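PDB 2ZIB: type-2 ice-structuring protein from Brachyopsis rostratus, which binds to ice crystals and inhibits their growth, lowering the freezing point of fish blood without needing calcium. Local coordinates for residues M105-T108 with C114-D117; V65-S70 with W78-G83; A46-L51 with L55-I60; D59-I64 with A125-K130; Y23-A28 with V39-H44. All blocks are in the same frame, centred on the assembly; numbering follows the deposited sequence. Where two conformers were deposited one is given.

Interaction 1. Residues M105-T108 with C114-D117; sequences MQMT and CWDD
T108 grips the carbonyl oxygen of C114 twice. Its hydroxyl gives a hydrogen bond of 2.8 Å from T108 OG1 to C114 O, and its backbone N-H donates to the same oxygen, the two donors arriving from opposite faces of the carbonyl plane. OG1 can get there because it sits between the backbone N and the carbonyl carbon of its own residue (chi1 66°). Two residues further into the sheet, Q106 and D116 form a hydrogen-bonded antiparallel pair: Q106 N to D116 O and D116 N to Q106 O are both 3.0 Å. The W115 CA hydrogen leans on Q106 O as well, with 3.2 Å between W115 CA and that oxygen.

Packing divides between the two faces of the ladder. On one, the T108 methyl CG2 lies against D116 CB at 3.4 Å. On the other, W115 meets both methionines of the partner strand, which approach from the same side of its ring. M105 brings its sulfur over one face of the indole, SD being 4.1 Å from the centroid of the six-membered ring, a Met-aromatic contact; a bend at chi3 (-76°) then carries CE on over the same face, above CE3 and CZ3. M107 meets the five-membered part, CG standing 4.0 Å from W115 CD1. The indole N-H is used elsewhere, on Q54 of the helix 51-60, while C114 is tied to C92 by a disulfide. Two strands in antiparallel register joined by a short loop make this a beta hairpin, part of the mixed sheet of the C-type lectin fold.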
# COMPACT_ATOMS: atom_id res chain seq x y z
N MET A 105 7.07 3.85 -1.46
CA MET A 105 6.75 2.68 -2.27
C MET A 105 5.41 2.78 -2.95
O MET A 105 4.40 3.15 -2.34
CB MET A 105 6.73 1.49 -1.33
CG MET A 105 6.50 0.12 -1.98
SD MET A 105 6.08 -1.15 -0.76
CE MET A 105 7.67 -1.51 -0.00
N GLN A 106 5.38 2.40 -4.23
CA GLN A 106 4.14 2.31 -4.95
C GLN A 106 4.07 0.99 -5.72
O GLN A 106 5.09 0.41 -6.06
CB GLN A 106 3.95 3.43 -5.97
CG GLN A 106 5.09 3.58 -6.94
CD GLN A 106 4.87 4.66 -7.98
OE1 GLN A 106 4.99 4.34 -9.17
NE2 GLN A 106 4.54 5.87 -7.57
N MET A 107 2.83 0.59 -6.03
CA MET A 107 2.58 -0.39 -7.11
C MET A 107 2.63 0.41 -8.40
O MET A 107 1.89 1.42 -8.55
CB MET A 107 1.24 -1.08 -6.93
CG MET A 107 1.14 -1.85 -5.61
SD MET A 107 -0.54 -2.45 -5.30
CE MET A 107 -0.41 -4.15 -5.64
N THR A 108 3.47 -0.04 -9.36
CA THR A 108 3.65 0.67 -10.62
C THR A 108 2.55 0.39 -11.64
O THR A 108 1.62 -0.40 -11.39
CB THR A 108 5.01 0.38 -11.24
OG1 THR A 108 5.08 -1.01 -11.62
CG2 THR A 108 6.19 0.72 -10.33
N CYS A 114 4.19 -4.55 -9.99
CA CYS A 114 5.43 -4.65 -9.25
C CYS A 114 5.78 -3.31 -8.60
O CYS A 114 5.40 -2.22 -9.10
CB CYS A 114 6.57 -5.17 -10.15
SG CYS A 114 7.01 -4.13 -11.58
N TRP A 115 6.52 -3.39 -7.49
CA TRP A 115 6.76 -2.19 -6.68
C TRP A 115 7.98 -1.38 -7.13
O TRP A 115 8.95 -1.94 -7.65
CB TRP A 115 6.99 -2.58 -5.22
CG TRP A 115 5.92 -3.43 -4.62
CD1 TRP A 115 4.66 -3.75 -5.11
CD2 TRP A 115 6.05 -4.14 -3.40
NE1 TRP A 115 4.00 -4.59 -4.23
CE2 TRP A 115 4.84 -4.86 -3.18
CE3 TRP A 115 7.09 -4.25 -2.44
CZ2 TRP A 115 4.63 -5.67 -2.04
CZ3 TRP A 115 6.87 -5.06 -1.29
CH2 TRP A 115 5.65 -5.76 -1.12
N ASP A 116 7.94 -0.08 -6.89
CA ASP A 116 9.07 0.79 -7.15
C ASP A 116 9.08 1.89 -6.11
O ASP A 116 8.03 2.18 -5.51
CB ASP A 116 8.99 1.33 -8.58
CG ASP A 116 10.28 1.93 -9.11
OD1 ASP A 116 11.34 1.88 -8.46
OD2 ASP A 116 10.24 2.43 -10.26
N ASP A 117 10.25 2.49 -5.91
CA ASP A 117 10.41 3.58 -4.95
C ASP A 117 10.55 4.89 -5.69
O ASP A 117 11.43 5.06 -6.53
CB ASP A 117 11.57 3.28 -3.96
CG ASP A 117 12.92 2.92 -4.57
OD1 ASP A 117 13.07 2.44 -5.72
OD2 ASP A 117 13.91 3.04 -3.81

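Interaction 2. Residues V65-S70 with W78-G83; sequences VWIGGS and WSWTDG
Two indoles of the segment 78-83, W78 and W80, present the six-membered ends of their rings to the backbone of the segment 65-70. W80 reaches back to the corner at G68: W80 CE3 is 3.4 Å from G69 N, while the CA of G68 lies at the ring edge, in its plane. Neither G68 nor G69 has a side chain to stand between indole and main chain. I67 runs side by side with W80, pointing the same way, and puts CD1 4.1 Å from W80 CH2. W78 does the like at S70, its CE3 touching S70 C at 3.4 Å, with the carbonyl carbon of G69 at the ring edge. Its CG is anti to the carbonyl carbon (chi1 -68°), which swings the indole back along S70; the indole N-H goes to D98.

S70 and S79 turn their side chains to the opposite face of the ladder, where water takes over. One water links S70 OG (2.7 Å to that water) with S79 O, and so bridges the strands beside their direct bonds. Those are the reciprocal pair of S70 and S79, 3.0 Å from S70 N to S79 O and the same from S79 N to S70 O. Past the pair of G69 with W80, T81 N donates to G68 O at 2.9 Å, and a type I turn from W80 to G83 leads the chain away. The contact is a short two-stranded beta hairpin, set off from the main C-type lectin sheet by the corner at G68.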
# COMPACT_ATOMS: atom_id res chain seq x y z
N VAL A 65 -0.59 2.99 -7.67
CA VAL A 65 -1.14 3.35 -6.35
C VAL A 65 -0.04 3.38 -5.32
O VAL A 65 0.84 2.50 -5.28
CB VAL A 65 -2.27 2.38 -5.83
CG1 VAL A 65 -3.55 2.59 -6.60
CG2 VAL A 65 -1.82 0.90 -5.80
N TRP A 66 -0.09 4.39 -4.47
CA TRP A 66 0.72 4.36 -3.25
C TRP A 66 0.30 3.22 -2.32
O TRP A 66 -0.89 2.99 -2.14
CB TRP A 66 0.60 5.68 -2.51
CG TRP A 66 1.24 6.86 -3.14
CD1 TRP A 66 0.66 8.10 -3.36
CD2 TRP A 66 2.63 7.00 -3.54
NE1 TRP A 66 1.59 8.98 -3.85
CE2 TRP A 66 2.82 8.36 -3.91
CE3 TRP A 66 3.75 6.15 -3.50
CZ2 TRP A 66 4.07 8.85 -4.33
CZ3 TRP A 66 4.99 6.64 -3.93
CH2 TRP A 66 5.14 7.99 -4.33
N ILE A 67 1.29 2.53 -1.77
CA ILE A 67 1.08 1.55 -0.68
C ILE A 67 1.96 1.93 0.50
O ILE A 67 2.69 2.94 0.43
CB ILE A 67 1.24 0.10 -1.18
CG1 ILE A 67 2.63 -0.12 -1.82
CG2 ILE A 67 0.08 -0.23 -2.16
CD1 ILE A 67 2.92 -1.59 -2.15
N GLY A 68 1.93 1.15 1.59
CA GLY A 68 2.41 1.70 2.84
C GLY A 68 3.88 1.62 3.16
O GLY A 68 4.27 1.81 4.31
N GLY A 69 4.73 1.39 2.15
CA GLY A 69 6.15 1.24 2.36
C GLY A 69 6.88 2.58 2.25
O GLY A 69 6.61 3.40 1.35
N SER A 70 7.85 2.79 3.13
CA SER A 70 8.78 3.91 2.95
C SER A 70 10.13 3.53 3.54
O SER A 70 10.22 2.65 4.40
CB SER A 70 8.24 5.24 3.57
OG SER A 70 8.17 5.15 5.00
N TRP A 78 13.32 -0.57 4.50
CA TRP A 78 11.88 -0.44 4.25
C TRP A 78 11.09 -0.79 5.51
O TRP A 78 11.39 -1.76 6.21
CB TRP A 78 11.47 -1.31 3.03
CG TRP A 78 12.06 -0.77 1.79
CD1 TRP A 78 13.28 -1.10 1.24
CD2 TRP A 78 11.56 0.35 1.04
NE1 TRP A 78 13.57 -0.23 0.22
CE2 TRP A 78 12.52 0.66 0.07
CE3 TRP A 78 10.40 1.16 1.14
CZ2 TRP A 78 12.38 1.74 -0.80
CZ3 TRP A 78 10.26 2.20 0.27
CH2 TRP A 78 11.23 2.50 -0.68
N SER A 79 10.00 -0.07 5.71
CA SER A 79 9.01 -0.34 6.76
C SER A 79 7.63 -0.08 6.23
O SER A 79 7.43 0.77 5.35
CB SER A 79 9.19 0.79 7.84
OG SER A 79 10.52 0.89 8.36
N TRP A 80 6.66 -0.78 6.81
CA TRP A 80 5.25 -0.49 6.55
C TRP A 80 4.70 0.49 7.59
O TRP A 80 4.99 0.32 8.80
CB TRP A 80 4.41 -1.76 6.62
CG TRP A 80 4.71 -2.82 5.57
CD1 TRP A 80 5.17 -4.10 5.79
CD2 TRP A 80 4.48 -2.73 4.15
NE1 TRP A 80 5.30 -4.79 4.62
CE2 TRP A 80 4.85 -3.99 3.59
CE3 TRP A 80 3.98 -1.73 3.29
CZ2 TRP A 80 4.76 -4.24 2.21
CZ3 TRP A 80 3.88 -1.99 1.93
CH2 TRP A 80 4.27 -3.25 1.40
N THR A 81 3.85 1.42 7.18
CA THR A 81 3.30 2.37 8.16
C THR A 81 2.44 1.69 9.24
O THR A 81 2.27 2.25 10.32
CB THR A 81 2.46 3.44 7.50
OG1 THR A 81 1.44 2.81 6.71
CG2 THR A 81 3.32 4.36 6.60
N ASP A 82 1.90 0.51 8.95
CA ASP A 82 1.08 -0.18 9.94
C ASP A 82 1.93 -1.02 10.91
O ASP A 82 1.36 -1.69 11.77
CB ASP A 82 0.01 -1.05 9.29
CG ASP A 82 0.55 -2.17 8.44
OD1 ASP A 82 1.78 -2.43 8.45
OD2 ASP A 82 -0.26 -2.86 7.77
N GLY A 83 3.25 -0.99 10.81
CA GLY A 83 4.10 -1.72 11.75
C GLY A 83 4.23 -3.21 11.48
O GLY A 83 4.93 -3.90 12.24
O HOH W 1 6.50 3.41 6.10
O HOH W 2 11.62 2.83 7.23

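Interaction 3. Residues A46-L51 with L55-I60; sequences ASIHSL and LYIKDI
Both isoleucines that meet here, I48 and I57, hold CG1 anti to their carbonyl carbon (chi1 -55° and -66°) and run on extended to CD1, so the two chains reach toward each other tip to tip. The delta methyl of I57 ends against two atoms of its partner, 3.6 Å from I48 CG1 and slightly farther from I48 CD1. A46 adds its methyl to the same point, A46 CB lying 4.2 Å from I57 CD1. F22, M107 and I127 also pack on I57, which makes this junction part of the hydrophobic core between helix and sheet.

The segment 46-51 is the connection that leads from the strand 44-45 into the helix 51-60 of the C-type lectin fold, and S50 is the N-cap of that helix, its OG accepting from E53 N. Inside the first turn, L55 N donates to L51 O at 2.8 Å. The same carbonyl oxygen is brushed by the L55 side chain, CG being 3.3 Å from L51 O.

On the outer side of this turn the two leucines cross. L51 turns CG anti to its backbone N (chi1 -177°), which lays the branch along the helix toward L55, and L51 CD1 ends 3.9 Å from L55 CG. Before the cap, the connection has a bond of its own: H49 NE2 donates to S47 OG at 2.8 Å, the hydroxyl tilted from the imidazole plane. The other ring nitrogen of H49 is bonded to D87, and D82 shares S47 OG.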
# COMPACT_ATOMS: atom_id res chain seq x y z
N ALA A 46 -2.01 0.39 2.52
CA ALA A 46 -1.96 -1.06 2.65
C ALA A 46 -0.53 -1.57 2.73
O ALA A 46 0.34 -1.19 1.93
CB ALA A 46 -2.65 -1.70 1.46
N SER A 47 -0.32 -2.54 3.64
CA SER A 47 0.85 -3.41 3.58
C SER A 47 0.47 -4.70 2.87
O SER A 47 -0.71 -5.10 2.86
CB SER A 47 1.37 -3.68 4.99
OG SER A 47 0.39 -4.40 5.72
N ILE A 48 1.46 -5.37 2.27
CA ILE A 48 1.24 -6.54 1.44
C ILE A 48 2.19 -7.65 1.86
O ILE A 48 3.41 -7.45 1.99
CB ILE A 48 1.47 -6.19 -0.04
CG1 ILE A 48 0.60 -5.00 -0.47
CG2 ILE A 48 1.25 -7.44 -0.92
CD1 ILE A 48 0.66 -4.64 -1.95
N HIS A 49 1.62 -8.83 2.14
CA HIS A 49 2.39 -9.88 2.84
C HIS A 49 2.43 -11.19 2.10
O HIS A 49 2.98 -12.16 2.63
CB HIS A 49 1.80 -10.09 4.24
CG HIS A 49 1.91 -8.85 5.06
ND1 HIS A 49 3.10 -8.46 5.60
CD2 HIS A 49 1.02 -7.85 5.30
CE1 HIS A 49 2.95 -7.27 6.16
NE2 HIS A 49 1.69 -6.89 6.01
N SER A 50 1.90 -11.22 0.89
CA SER A 50 1.91 -12.44 0.06
C SER A 50 1.58 -12.09 -1.35
O SER A 50 0.99 -11.04 -1.62
CB SER A 50 0.88 -13.48 0.53
OG SER A 50 -0.42 -12.97 0.38
N LEU A 51 1.86 -13.02 -2.27
CA LEU A 51 1.40 -12.83 -3.63
C LEU A 51 -0.10 -12.85 -3.68
O LEU A 51 -0.69 -12.14 -4.49
CB LEU A 51 1.98 -13.91 -4.57
CG LEU A 51 1.59 -13.72 -6.05
CD1 LEU A 51 1.99 -12.41 -6.75
CD2 LEU A 51 2.14 -14.93 -6.86
N LEU A 55 -2.07 -9.90 -5.56
CA LEU A 55 -3.01 -10.11 -6.65
C LEU A 55 -4.41 -9.60 -6.30
O LEU A 55 -5.11 -9.07 -7.16
CB LEU A 55 -3.05 -11.61 -7.02
CG LEU A 55 -1.76 -12.18 -7.64
CD1 LEU A 55 -1.91 -13.74 -7.80
CD2 LEU A 55 -1.41 -11.48 -9.00
N TYR A 56 -4.83 -9.75 -5.04
CA TYR A 56 -6.12 -9.17 -4.66
C TYR A 56 -6.12 -7.63 -4.86
O TYR A 56 -7.06 -7.05 -5.39
CB TYR A 56 -6.42 -9.47 -3.18
CG TYR A 56 -7.69 -8.79 -2.73
CD1 TYR A 56 -8.94 -9.35 -3.04
CD2 TYR A 56 -7.68 -7.59 -2.02
CE1 TYR A 56 -10.15 -8.72 -2.69
CE2 TYR A 56 -8.87 -6.95 -1.66
CZ TYR A 56 -10.09 -7.52 -1.97
OH TYR A 56 -11.26 -6.89 -1.59
N ILE A 57 -5.07 -6.98 -4.38
CA ILE A 57 -5.00 -5.52 -4.48
C ILE A 57 -4.86 -5.10 -5.94
O ILE A 57 -5.52 -4.15 -6.37
CB ILE A 57 -3.85 -4.96 -3.58
CG1 ILE A 57 -4.16 -5.19 -2.08
CG2 ILE A 57 -3.61 -3.49 -3.87
CD1 ILE A 57 -2.94 -5.05 -1.13
N LYS A 58 -4.03 -5.82 -6.71
CA LYS A 58 -3.90 -5.56 -8.14
C LYS A 58 -5.26 -5.51 -8.77
O LYS A 58 -5.55 -4.65 -9.58
CB LYS A 58 -3.07 -6.67 -8.76
CG LYS A 58 -3.12 -6.73 -10.29
CD LYS A 58 -2.51 -8.01 -10.83
CE LYS A 58 -2.78 -8.20 -12.31
NZ LYS A 58 -2.70 -9.65 -12.65
N ASP A 59 -6.14 -6.44 -8.39
CA ASP A 59 -7.44 -6.52 -9.03
C ASP A 59 -8.40 -5.43 -8.61
O ASP A 59 -9.36 -5.15 -9.32
CB ASP A 59 -8.06 -7.88 -8.77
CG ASP A 59 -7.30 -9.01 -9.46
OD1 ASP A 59 -6.43 -8.77 -10.35
OD2 ASP A 59 -7.50 -10.20 -9.13
N ILE A 60 -8.12 -4.73 -7.52
CA ILE A 60 -8.99 -3.64 -7.11
C ILE A 60 -8.68 -2.35 -7.84
O ILE A 60 -9.60 -1.61 -8.21
CB ILE A 60 -8.89 -3.43 -5.55
CG1 ILE A 60 -9.67 -4.52 -4.82
CG2 ILE A 60 -9.33 -1.97 -5.14
CD1 ILE A 60 -10.90 -4.99 -5.54

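Interaction 4. Residues D59-I64 with A125-K130; sequences DIVAGI and ASICAK
Apolar contact comes first, and one methyl carries it: CD1 of I127 is touched by I60 and by V61, consecutive residues where the helix 51-60 gives way to loop. I60 offers its short branch, CG2, at 3.7 Å from I127 CD1, whereas its longer branch leads away from the strand. V61 brings CG1 to 3.9 Å from the same I127 CD1. Both side chains cross I127 at about a right angle. With CG1 anti to its backbone N (chi1 -174°), I127 stands up from the strand toward the loop, but chi2 is at an unusual 121°, and this rotation brings the delta methyl up against both partners, which lie on the same side of it. The other branch of I127, CG2, packs on CG2 of I67 in the neighbouring strand.

The polar contact is made through solvent. At the far end of the segment 59-64 a single water bridges the two backbones, giving a proton to I64 O at 2.7 Å and accepting one from A125 N at 2.9 Å. Next to this bridge the A125 methyl faces the same carbonyl, 4.1 Å separating A125 CB from I64 O.

Covalent and backbone ties hold the strand from its other sides. C128 is in a disulfide with C38 of the helix 31-40; the backbone of I127 bonds to A46, and that of A125 to W66. The contact thus fastens the exit of the second helix onto the long strand 124-131, the strand shared by several neighbours in the mixed sheet of the C-type lectin fold.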
# COMPACT_ATOMS: atom_id res chain seq x y z
N ASP A 59 -6.14 -6.44 -8.39
CA ASP A 59 -7.44 -6.52 -9.03
C ASP A 59 -8.40 -5.43 -8.61
O ASP A 59 -9.36 -5.15 -9.32
CB ASP A 59 -8.06 -7.88 -8.77
CG ASP A 59 -7.30 -9.01 -9.46
OD1 ASP A 59 -6.43 -8.77 -10.35
OD2 ASP A 59 -7.50 -10.20 -9.13
N ILE A 60 -8.12 -4.73 -7.52
CA ILE A 60 -8.99 -3.64 -7.11
C ILE A 60 -8.68 -2.35 -7.84
O ILE A 60 -9.60 -1.61 -8.21
CB ILE A 60 -8.89 -3.43 -5.55
CG1 ILE A 60 -9.67 -4.52 -4.82
CG2 ILE A 60 -9.33 -1.97 -5.14
CD1 ILE A 60 -10.90 -4.99 -5.54
N VAL A 61 -7.39 -2.11 -8.04
CA VAL A 61 -6.89 -0.75 -8.32
C VAL A 61 -6.87 -0.46 -9.82
O VAL A 61 -6.86 -1.39 -10.63
CB VAL A 61 -5.50 -0.50 -7.70
CG1 VAL A 61 -5.54 -0.66 -6.18
CG2 VAL A 61 -4.43 -1.43 -8.28
N ALA A 62 -6.81 0.81 -10.20
CA ALA A 62 -6.96 1.15 -11.62
C ALA A 62 -5.72 1.68 -12.30
O ALA A 62 -5.80 2.10 -13.45
CB ALA A 62 -8.11 2.13 -11.82
N GLY A 63 -4.60 1.69 -11.62
CA GLY A 63 -3.30 2.22 -12.15
C GLY A 63 -2.24 2.22 -11.04
O GLY A 63 -2.32 1.43 -10.08
N ILE A 64 -1.25 3.11 -11.16
CA ILE A 64 -0.26 3.29 -10.06
C ILE A 64 -1.00 3.62 -8.77
O ILE A 64 -1.92 4.46 -8.75
CB ILE A 64 0.67 4.47 -10.38
CG1 ILE A 64 1.57 4.12 -11.57
CG2 ILE A 64 1.52 4.80 -9.15
CD1 ILE A 64 2.31 5.32 -12.12
N ALA A 125 -3.19 7.89 -6.90
CA ALA A 125 -4.21 7.18 -6.14
C ALA A 125 -3.54 6.27 -5.11
O ALA A 125 -2.30 6.09 -5.12
CB ALA A 125 -5.10 6.38 -7.13
N SER A 126 -4.35 5.67 -4.22
CA SER A 126 -3.76 4.89 -3.14
C SER A 126 -4.73 3.84 -2.68
O SER A 126 -5.92 3.84 -3.04
CB SER A 126 -3.36 5.84 -2.01
OG SER A 126 -4.48 6.61 -1.54
N ILE A 127 -4.25 2.98 -1.81
CA ILE A 127 -5.08 1.92 -1.22
C ILE A 127 -4.81 1.84 0.26
O ILE A 127 -3.63 1.79 0.70
CB ILE A 127 -4.93 0.57 -1.93
CG1 ILE A 127 -5.90 -0.48 -1.39
CG2 ILE A 127 -3.55 0.15 -1.98
CD1 ILE A 127 -6.86 -1.05 -2.48
N CYS A 128 -5.90 1.89 1.05
CA CYS A 128 -5.80 1.74 2.50
C CYS A 128 -6.22 0.35 2.93
O CYS A 128 -6.96 -0.32 2.21
CB CYS A 128 -6.75 2.72 3.22
SG CYS A 128 -6.61 4.47 2.73
N ALA A 129 -5.78 -0.05 4.13
CA ALA A 129 -6.25 -1.29 4.73
C ALA A 129 -6.46 -1.10 6.22
O ALA A 129 -5.83 -0.22 6.85
CB ALA A 129 -5.25 -2.41 4.48
N LYS A 130 -7.31 -1.96 6.79
CA LYS A 130 -7.48 -2.04 8.25
C LYS A 130 -8.14 -3.39 8.54
O LYS A 130 -8.62 -4.09 7.63
CB LYS A 130 -8.35 -0.90 8.82
CG LYS A 130 -9.79 -0.80 8.25
CD LYS A 130 -10.43 0.51 8.70
CE LYS A 130 -11.82 0.68 8.14
NZ LYS A 130 -12.38 2.03 8.54
O HOH W 3 -2.26 7.02 -9.49

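Interaction 5. Residues Y23-A28 with V39-H44; sequences YSEATA and VNKGGH. With SO4 (sulfate ion), chain B.
A water joins E25 and K41 across this contact, donating to E25 OE1 at 2.7 Å and accepting from K41 NZ at 3.1 Å. It connects the strand 20-26 with the end of the helix 31-40 at the surface of the C-type lectin fold; that helix closes in a Schellman motif with G42, at positive phi, as the C-prime residue. The two charged groups themselves stay 4.3 Å apart, E25 OE1 to K41 NZ, beyond a salt bridge, although their attraction probably still counts.

The lysine arrives crosswise to the glutamate and obliquely to the tyrosine. Its chain is extended as far as CE, which lies 3.9 Å from Y23 CE2, and a bend at chi4 (-53°) then turns NZ to the water. The glutamate is bent too, at chi2, and this puts OE1 in the plane of the Y23 ring, at its edge. The other carboxylate oxygen takes the backbone N-H of T27 on its anti lone pair, which steadies the group.

Where the loop after the helix enters the next strand, H44 is held by E35 through ND1. Its other nitrogen binds a sulfate ion, probably from the crystallisation liquor: H44 NE2 donates to sulfate O2 at 2.7 Å, nearly straight at 168° and in the ring plane.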
# COMPACT_ATOMS: atom_id res chain seq x y z
N TYR A 23 -9.58 -0.15 1.02
CA TYR A 23 -10.23 1.04 0.46
C TYR A 23 -9.44 1.61 -0.69
O TYR A 23 -8.28 1.95 -0.51
CB TYR A 23 -10.37 2.10 1.56
CG TYR A 23 -11.13 3.31 1.04
CD1 TYR A 23 -12.51 3.24 0.90
CD2 TYR A 23 -10.49 4.47 0.66
CE1 TYR A 23 -13.23 4.32 0.40
CE2 TYR A 23 -11.17 5.58 0.14
CZ TYR A 23 -12.55 5.48 0.00
OH TYR A 23 -13.28 6.52 -0.50
N SER A 24 -10.09 1.73 -1.84
CA SER A 24 -9.45 2.30 -3.00
C SER A 24 -9.73 3.80 -3.03
O SER A 24 -10.87 4.20 -3.23
CB SER A 24 -9.95 1.58 -4.27
OG SER A 24 -9.35 2.17 -5.39
N GLU A 25 -8.69 4.60 -2.78
CA GLU A 25 -8.77 6.05 -2.80
C GLU A 25 -8.39 6.53 -4.19
O GLU A 25 -7.21 6.52 -4.60
CB GLU A 25 -7.82 6.65 -1.76
CG GLU A 25 -7.77 8.18 -1.78
CD GLU A 25 -9.13 8.80 -1.58
OE1 GLU A 25 -9.61 8.82 -0.42
OE2 GLU A 25 -9.74 9.25 -2.57
N ALA A 26 -9.39 6.94 -4.96
CA ALA A 26 -9.19 7.38 -6.35
C ALA A 26 -8.59 8.79 -6.42
O ALA A 26 -8.02 9.17 -7.45
CB ALA A 26 -10.54 7.37 -7.07
N THR A 27 -8.75 9.61 -5.39
CA THR A 27 -8.19 10.98 -5.43
C THR A 27 -6.67 10.92 -5.35
O THR A 27 -6.14 10.33 -4.42
CB THR A 27 -8.75 11.82 -4.28
OG1 THR A 27 -10.16 11.99 -4.50
CG2 THR A 27 -8.17 13.24 -4.29
N ALA A 28 -5.95 11.52 -6.28
CA ALA A 28 -4.51 11.47 -6.32
C ALA A 28 -3.96 12.40 -5.26
O ALA A 28 -4.39 13.52 -5.06
CB ALA A 28 -3.98 11.82 -7.68
N VAL A 39 -5.14 7.07 7.72
CA VAL A 39 -5.21 7.14 9.19
C VAL A 39 -6.52 7.82 9.61
O VAL A 39 -7.20 7.34 10.54
CB VAL A 39 -3.96 7.87 9.76
CG1 VAL A 39 -4.10 8.19 11.27
CG2 VAL A 39 -2.71 7.01 9.54
N ASN A 40 -6.93 8.91 8.94
CA ASN A 40 -8.21 9.52 9.28
C ASN A 40 -9.36 8.53 9.13
O ASN A 40 -10.34 8.58 9.88
CB ASN A 40 -8.48 10.73 8.35
CG ASN A 40 -7.70 11.95 8.73
OD1 ASN A 40 -7.27 12.11 9.89
ND2 ASN A 40 -7.47 12.84 7.75
N LYS A 41 -9.22 7.60 8.18
CA LYS A 41 -10.24 6.59 7.88
C LYS A 41 -10.06 5.33 8.72
O LYS A 41 -10.79 4.37 8.49
CB LYS A 41 -10.21 6.23 6.39
CG LYS A 41 -10.60 7.39 5.47
CD LYS A 41 -10.44 6.96 3.99
CE LYS A 41 -10.64 8.09 3.04
NZ LYS A 41 -11.88 8.83 3.21
N GLY A 42 -9.18 5.34 9.72
CA GLY A 42 -9.08 4.25 10.70
C GLY A 42 -8.06 3.20 10.33
O GLY A 42 -8.05 2.14 10.94
N GLY A 43 -7.22 3.45 9.33
CA GLY A 43 -6.27 2.43 8.86
C GLY A 43 -4.94 3.05 8.48
O GLY A 43 -4.44 3.97 9.12
N HIS A 44 -4.35 2.45 7.45
CA HIS A 44 -3.00 2.85 6.95
C HIS A 44 -3.01 2.60 5.47
O HIS A 44 -3.81 1.78 4.98
CB HIS A 44 -1.89 2.00 7.60
CG HIS A 44 -1.63 2.34 9.04
ND1 HIS A 44 -0.98 3.49 9.41
CD2 HIS A 44 -2.00 1.72 10.18
CE1 HIS A 44 -0.92 3.54 10.74
NE2 HIS A 44 -1.53 2.48 11.23
S SO4 B . -3.27 0.93 13.80
O1 SO4 B . -4.32 1.52 12.87
O2 SO4 B . -2.01 1.64 13.70
O3 SO4 B . -3.75 1.05 15.18
O4 SO4 B . -2.94 -0.43 13.36
O HOH W 4 -12.20 9.06 0.12

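How the interactions relate
From the N terminus, interaction 5 comes first, closing the loop that holds most of the helix 31-40. Interaction 3 follows as a tight closure at the start of the helix 51-60, and interaction 4 opens on the residues where it ends, D59 and I60 being common to both. Interaction 4 spans 60 residues to reach the strand 124-131, and the hairpins of interactions 2 and 1 are nested in series within that loop. Backbone bonds M107 to V65 and M105 to G69 tie interaction 1 to 2, W66 to A125 ties 2 to 4, and A129 to H44 ties 4 to 5. Interactions 1 and 5 do not touch, their centres about 17 Å apart.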